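Local coordinates for hydrogenase expression/formation protein HypE (Desulfovibrio vulgaris subsp. vulgaris, PDB 2Z1U), which binds ATP and magnesium ions and probably takes part in the maturation of hydrogenase, at residues V320-T323 / G327-L330; L278-A283 / A299-S304. All blocks are in the same frame, centred on the assembly; numbering follows the deposited sequence.

Interaction 1 (V320-T323 / G327-L330); sequences VMET and GHRL
Met321 and Arg329 pair through both backbone polar groups: Met321 N donates to Arg329 O at 2.9 Å, and Arg329 N returns a bond of equal length to Met321 O. A third bond, Thr323 N to Gly327 O at 2.8 Å, is nearly straight at the hydrogen (165°), yet its donor stands well above the carbonyl plane. Gly327 O and Met321 O also receive CA-H...O contacts, from Glu322 and His328 respectively. Together these bonds build a β-hairpin from strands 319-322 and 328-330, the latter an edge strand of a mixed sheet; Met321 and Arg329 form a hydrogen-bonded antiparallel pair, flanked by the non-hydrogen-bonded pairs Val320-Leu330 and Glu322-His328. On one face the side chains of Met321 and Arg329 run side by side. Met321, with CG anti to its N (chi1 -174°), bends at chi3 to lay CE over one face of the guanidinium, 3.8 Å from Arg329 NH2. Methionine suits this place because its long, unbranched chain ends in a methyl that can rest on that face, leaving the in-plane N-H groups for polar partners such as Asp264, which forms a salt bridge with Arg329 NH1. The other face carries His328, whose CD2 meets Val320 CG2 obliquely at 3.9 Å.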
ATOM      1  N   VAL A 320     -26.411 -10.904 -19.463  1.00 49.61           N
ATOM      2  CA  VAL A 320     -27.264 -10.566 -20.591  1.00 50.39           C
ATOM      3  C   VAL A 320     -28.181  -9.367 -20.378  1.00 49.82           C
ATOM      4  O   VAL A 320     -28.955  -9.295 -19.407  1.00 49.23           O
ATOM      5  CB  VAL A 320     -27.974 -11.818 -21.220  1.00 50.94           C
ATOM      6  CG1 VAL A 320     -27.946 -13.038 -20.293  1.00 52.21           C
ATOM      7  CG2 VAL A 320     -29.384 -11.507 -21.752  1.00 52.79           C
ATOM      8  N   MET A 321     -28.059  -8.413 -21.293  1.00 49.28           N
ATOM      9  CA  MET A 321     -28.802  -7.170 -21.209  1.00 48.80           C
ATOM     10  C   MET A 321     -29.958  -7.225 -22.175  1.00 48.71           C
ATOM     11  O   MET A 321     -29.755  -7.453 -23.392  1.00 47.88           O
ATOM     12  CB  MET A 321     -27.893  -5.976 -21.535  1.00 48.24           C
ATOM     13  CG  MET A 321     -28.562  -4.611 -21.338  1.00 49.25           C
ATOM     14  SD  MET A 321     -27.398  -3.228 -21.364  1.00 50.17           S
ATOM     15  CE  MET A 321     -26.941  -3.148 -23.094  1.00 49.77           C
ATOM     16  N   GLU A 322     -31.169  -7.050 -21.648  1.00 47.83           N
ATOM     17  CA  GLU A 322     -32.307  -6.796 -22.523  1.00 48.56           C
ATOM     18  C   GLU A 322     -32.166  -5.364 -23.031  1.00 47.68           C
ATOM     19  O   GLU A 322     -32.129  -4.404 -22.260  1.00 46.44           O
ATOM     20  CB  GLU A 322     -33.653  -6.986 -21.824  1.00 48.66           C
ATOM     21  CG  GLU A 322     -34.800  -6.660 -22.753  1.00 51.79           C
ATOM     22  CD  GLU A 322     -36.160  -6.813 -22.122  1.00 54.93           C
ATOM     23  OE1 GLU A 322     -36.254  -7.503 -21.086  1.00 57.75           O
ATOM     24  OE2 GLU A 322     -37.131  -6.235 -22.660  1.00 55.45           O
ATOM     25  N   THR A 323     -32.063  -5.262 -24.346  1.00 46.36           N
ATOM     26  CA  THR A 323     -31.736  -4.047 -25.062  1.00 45.93           C
ATOM     27  C   THR A 323     -32.957  -3.088 -25.119  1.00 45.11           C
ATOM     28  O   THR A 323     -34.094  -3.538 -24.973  1.00 43.63           O
ATOM     29  CB  THR A 323     -31.261  -4.512 -26.448  1.00 47.02           C
ATOM     30  OG1 THR A 323     -29.819  -4.664 -26.437  1.00 49.53           O
ATOM     31  CG2 THR A 323     -31.722  -3.626 -27.560  1.00 46.07           C
ATOM     32  N   GLY A 327     -34.417  -6.433 -28.047  1.00 44.30           N
ATOM     33  CA  GLY A 327     -33.608  -7.640 -28.192  1.00 44.56           C
ATOM     34  C   GLY A 327     -32.668  -7.857 -27.038  1.00 45.81           C
ATOM     35  O   GLY A 327     -32.940  -7.403 -25.895  1.00 44.79           O
ATOM     36  N   HIS A 328     -31.541  -8.522 -27.325  1.00 46.24           N
ATOM     37  CA  HIS A 328     -30.529  -8.780 -26.297  1.00 47.92           C
ATOM     38  C   HIS A 328     -29.097  -8.532 -26.752  1.00 48.67           C
ATOM     39  O   HIS A 328     -28.771  -8.650 -27.941  1.00 48.14           O
ATOM     40  CB  HIS A 328     -30.635 -10.213 -25.777  1.00 48.25           C
ATOM     41  CG  HIS A 328     -31.970 -10.537 -25.199  1.00 49.48           C
ATOM     42  ND1 HIS A 328     -32.992 -11.057 -25.958  1.00 50.91           N
ATOM     43  CD2 HIS A 328     -32.467 -10.383 -23.949  1.00 49.99           C
ATOM     44  CE1 HIS A 328     -34.060 -11.223 -25.200  1.00 51.88           C
ATOM     45  NE2 HIS A 328     -33.768 -10.826 -23.978  1.00 50.90           N
ATOM     46  N   ARG A 329     -28.255  -8.228 -25.776  1.00 49.55           N
ATOM     47  CA  ARG A 329     -26.831  -8.019 -25.959  1.00 51.36           C
ATOM     48  C   ARG A 329     -26.095  -8.723 -24.832  1.00 52.05           C
ATOM     49  O   ARG A 329     -26.375  -8.501 -23.640  1.00 51.80           O
ATOM     50  CB  ARG A 329     -26.490  -6.517 -26.001  1.00 51.49           C
ATOM     51  CG  ARG A 329     -25.152  -6.148 -25.385  1.00 55.54           C
ATOM     52  CD  ARG A 329     -24.294  -5.296 -26.298  1.00 59.62           C
ATOM     53  NE  ARG A 329     -24.585  -3.891 -26.101  1.00 59.16           N
ATOM     54  CZ  ARG A 329     -23.770  -2.996 -25.536  1.00 57.05           C
ATOM     55  NH1 ARG A 329     -22.540  -3.315 -25.128  1.00 55.43           N
ATOM     56  NH2 ARG A 329     -24.210  -1.749 -25.417  1.00 53.31           N
ATOM     57  N   LEU A 330     -25.149  -9.575 -25.210  1.00 52.81           N
ATOM     58  CA  LEU A 330     -24.248 -10.192 -24.241  1.00 53.64           C
ATOM     59  C   LEU A 330     -23.191  -9.164 -23.852  1.00 54.22           C
ATOM     60  O   LEU A 330     -22.509  -8.621 -24.719  1.00 54.31           O
ATOM     61  CB  LEU A 330     -23.618 -11.458 -24.853  1.00 53.58           C
ATOM     62  CG  LEU A 330     -22.695 -12.307 -23.976  1.00 54.56           C
ATOM     63  CD1 LEU A 330     -23.404 -12.869 -22.744  1.00 54.77           C
ATOM     64  CD2 LEU A 330     -22.054 -13.426 -24.807  1.00 53.99           C
TER

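Interaction 2 (L278-A283 / A299-S304)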
ATOM      1  N   LEU A 278     -29.005  -8.364  -3.551  1.00 50.69           N
ATOM      2  CA  LEU A 278     -29.707  -8.799  -2.340  1.00 51.09           C
ATOM      3  C   LEU A 278     -31.085  -9.413  -2.684  1.00 51.75           C
ATOM      4  O   LEU A 278     -31.650  -9.111  -3.741  1.00 51.80           O
ATOM      5  CB  LEU A 278     -29.875  -7.605  -1.380  1.00 51.35           C
ATOM      6  CG  LEU A 278     -31.054  -6.617  -1.512  1.00 50.94           C
ATOM      7  CD1 LEU A 278     -30.987  -5.666  -0.349  1.00 48.22           C
ATOM      8  CD2 LEU A 278     -31.059  -5.848  -2.833  1.00 50.57           C
ATOM      9  N   PRO A 279     -31.655 -10.247  -1.783  1.00 52.29           N
ATOM     10  CA  PRO A 279     -32.979 -10.826  -2.047  1.00 52.56           C
ATOM     11  C   PRO A 279     -34.044  -9.789  -2.401  1.00 53.37           C
ATOM     12  O   PRO A 279     -34.004  -8.647  -1.929  1.00 52.99           O
ATOM     13  CB  PRO A 279     -33.350 -11.489  -0.718  1.00 52.72           C
ATOM     14  CG  PRO A 279     -32.054 -11.804  -0.089  1.00 52.13           C
ATOM     15  CD  PRO A 279     -31.120 -10.693  -0.483  1.00 52.25           C
ATOM     16  N   GLU A 280     -35.008 -10.221  -3.210  1.00 54.29           N
ATOM     17  CA  GLU A 280     -36.076  -9.367  -3.711  1.00 55.76           C
ATOM     18  C   GLU A 280     -36.832  -8.592  -2.628  1.00 55.96           C
ATOM     19  O   GLU A 280     -37.138  -7.416  -2.826  1.00 56.18           O
ATOM     20  CB  GLU A 280     -37.038 -10.196  -4.586  1.00 55.83           C
ATOM     21  CG  GLU A 280     -38.181  -9.425  -5.251  1.00 59.17           C
ATOM     22  CD  GLU A 280     -37.740  -8.146  -5.952  1.00 62.86           C
ATOM     23  OE1 GLU A 280     -38.417  -7.102  -5.763  1.00 64.62           O
ATOM     24  OE2 GLU A 280     -36.730  -8.181  -6.687  1.00 64.34           O
ATOM     25  N   GLU A 281     -37.112  -9.219  -1.485  1.00 56.40           N
ATOM     26  CA  GLU A 281     -37.977  -8.575  -0.476  1.00 57.09           C
ATOM     27  C   GLU A 281     -37.303  -7.431   0.297  1.00 56.72           C
ATOM     28  O   GLU A 281     -37.969  -6.657   0.992  1.00 56.61           O
ATOM     29  CB  GLU A 281     -38.653  -9.602   0.462  1.00 57.62           C
ATOM     30  CG  GLU A 281     -37.861 -10.004   1.713  1.00 59.63           C
ATOM     31  CD  GLU A 281     -36.904 -11.161   1.474  1.00 62.92           C
ATOM     32  OE1 GLU A 281     -36.767 -11.619   0.311  1.00 64.77           O
ATOM     33  OE2 GLU A 281     -36.286 -11.616   2.460  1.00 63.73           O
ATOM     34  N   ARG A 282     -35.983  -7.321   0.150  1.00 56.50           N
ATOM     35  CA  ARG A 282     -35.218  -6.221   0.719  1.00 56.06           C
ATOM     36  C   ARG A 282     -34.849  -5.154  -0.312  1.00 55.54           C
ATOM     37  O   ARG A 282     -34.292  -4.114   0.051  1.00 55.12           O
ATOM     38  CB  ARG A 282     -33.944  -6.750   1.379  1.00 56.22           C
ATOM     39  CG  ARG A 282     -34.049  -6.970   2.877  1.00 57.82           C
ATOM     40  CD  ARG A 282     -34.266  -8.429   3.240  1.00 60.42           C
ATOM     41  NE  ARG A 282     -33.372  -8.828   4.324  1.00 61.65           N
ATOM     42  CZ  ARG A 282     -33.668  -8.767   5.619  1.00 62.83           C
ATOM     43  NH1 ARG A 282     -34.855  -8.327   6.019  1.00 63.51           N
ATOM     44  NH2 ARG A 282     -32.771  -9.148   6.516  1.00 62.59           N
ATOM     45  N   ALA A 283     -35.170  -5.411  -1.585  1.00 54.88           N
ATOM     46  CA  ALA A 283     -34.709  -4.581  -2.709  1.00 54.10           C
ATOM     47  C   ALA A 283     -35.195  -3.139  -2.645  1.00 53.73           C
ATOM     48  O   ALA A 283     -34.439  -2.199  -2.891  1.00 52.68           O
ATOM     49  CB  ALA A 283     -35.116  -5.213  -4.039  1.00 54.66           C
ATOM     50  N   ALA A 299     -30.059   6.308  -8.360  1.00 48.44           N
ATOM     51  CA  ALA A 299     -30.117   4.915  -7.883  1.00 48.25           C
ATOM     52  C   ALA A 299     -31.299   4.203  -8.532  1.00 47.85           C
ATOM     53  O   ALA A 299     -32.362   4.793  -8.680  1.00 46.45           O
ATOM     54  CB  ALA A 299     -30.224   4.850  -6.365  1.00 48.39           C
ATOM     55  N   ALA A 300     -31.096   2.950  -8.945  1.00 48.34           N
ATOM     56  CA  ALA A 300     -32.136   2.195  -9.657  1.00 48.90           C
ATOM     57  C   ALA A 300     -31.983   0.685  -9.559  1.00 48.77           C
ATOM     58  O   ALA A 300     -30.885   0.166  -9.412  1.00 49.04           O
ATOM     59  CB  ALA A 300     -32.196   2.613 -11.129  1.00 49.64           C
ATOM     60  N   ARG A 301     -33.110  -0.011  -9.627  1.00 49.31           N
ATOM     61  CA  ARG A 301     -33.098  -1.435  -9.878  1.00 50.11           C
ATOM     62  C   ARG A 301     -32.711  -1.596 -11.367  1.00 50.09           C
ATOM     63  O   ARG A 301     -33.355  -1.014 -12.244  1.00 48.95           O
ATOM     64  CB  ARG A 301     -34.477  -2.025  -9.597  1.00 50.21           C
ATOM     65  CG  ARG A 301     -34.571  -3.536  -9.755  1.00 52.00           C
ATOM     66  CD  ARG A 301     -36.019  -3.945  -9.847  1.00 55.67           C
ATOM     67  NE  ARG A 301     -36.772  -3.680  -8.618  1.00 59.04           N
ATOM     68  CZ  ARG A 301     -36.947  -4.563  -7.639  1.00 59.65           C
ATOM     69  NH1 ARG A 301     -37.653  -4.227  -6.563  1.00 59.11           N
ATOM     70  NH2 ARG A 301     -36.419  -5.785  -7.740  1.00 59.78           N
ATOM     71  N   ILE A 302     -31.630  -2.320 -11.646  1.00 50.86           N
ATOM     72  CA  ILE A 302     -31.223  -2.509 -13.064  1.00 51.35           C
ATOM     73  C   ILE A 302     -31.412  -3.921 -13.620  1.00 52.25           C
ATOM     74  O   ILE A 302     -31.241  -4.156 -14.830  1.00 51.71           O
ATOM     75  CB  ILE A 302     -29.762  -2.054 -13.335  1.00 51.50           C
ATOM     76  CG1 ILE A 302     -28.752  -2.973 -12.619  1.00 51.81           C
ATOM     77  CG2 ILE A 302     -29.580  -0.582 -12.977  1.00 52.29           C
ATOM     78  CD1 ILE A 302     -27.299  -2.734 -13.011  1.00 52.28           C
ATOM     79  N   GLY A 303     -31.774  -4.863 -12.759  1.00 52.69           N
ATOM     80  CA  GLY A 303     -31.894  -6.248 -13.207  1.00 52.47           C
ATOM     81  C   GLY A 303     -32.038  -7.244 -12.075  1.00 52.58           C
ATOM     82  O   GLY A 303     -32.417  -6.886 -10.955  1.00 51.48           O
ATOM     83  N   SER A 304     -31.746  -8.502 -12.380  1.00 52.63           N
ATOM     84  CA  SER A 304     -31.910  -9.588 -11.420  1.00 53.28           C
ATOM     85  C   SER A 304     -30.903 -10.718 -11.649  1.00 53.53           C
ATOM     86  O   SER A 304     -30.305 -10.832 -12.731  1.00 53.33           O
ATOM     87  CB  SER A 304     -33.352 -10.119 -11.438  1.00 52.92           C
ATOM     88  OG  SER A 304     -33.679 -10.746 -12.680  1.00 54.73           O
TER
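The salt bridge between Glu280 and Arg301 joins a carboxylate to a guanidinium lying nearly coplanar with it, their planes 25° apart. Its stronger bond runs from Arg301 NH2 to Glu280 OE2 at 2.6 Å, using the syn lone pair of OE2 and entering at the guanidinium edge. A second, weak bond from Arg301 NH1 to Glu280 OE1, 3.1 Å long and bent to 134° at the hydrogen, makes the grip two-pronged but uneven. Two bonds between flat groups should hinder rotation of both. Arg301 NH1 also forms a salt bridge with Glu284, so the guanidinium charge is probably balanced by two acidic residues of helix 280-291. The pair thus ties that helix, in the AIR synthase-related C-terminal region, to strand 300-306 of the sheet beneath it; just after Arg301 the strand carries a classic β-bulge opposite Ile168. Arginine suits this place for its length: its chain starts out extended from the backbone, turns at chi3 (-65°) and spans the gap from strand to helix. The van der Waals contact is small. Ala283 CB points toward the strand and lies 3.7 Å from Arg301 NH1, its single methyl leaving room for the guanidinium close to the helix.

Both interactions reach the same mixed sheet and follow one another along the chain, 278-283 / 299-304 closing before 320-323 / 327-330 opens. Their centres lie about 19 Å apart, and their nearest atoms, about 7 Å apart, do not touch. Strand 240-244 lies between strands 300-306 and 319-322 in the sheet and bonds to both: Leu244 is backbone hydrogen-bonded to Ile302, and Val243 to Val320 and Glu322. Interaction 2 therefore fastens a helix to an inner strand, whereas interaction 1 adds the edge strand. Both lie away from the ATP and magnesium sites, which include Asp81 and Asp220.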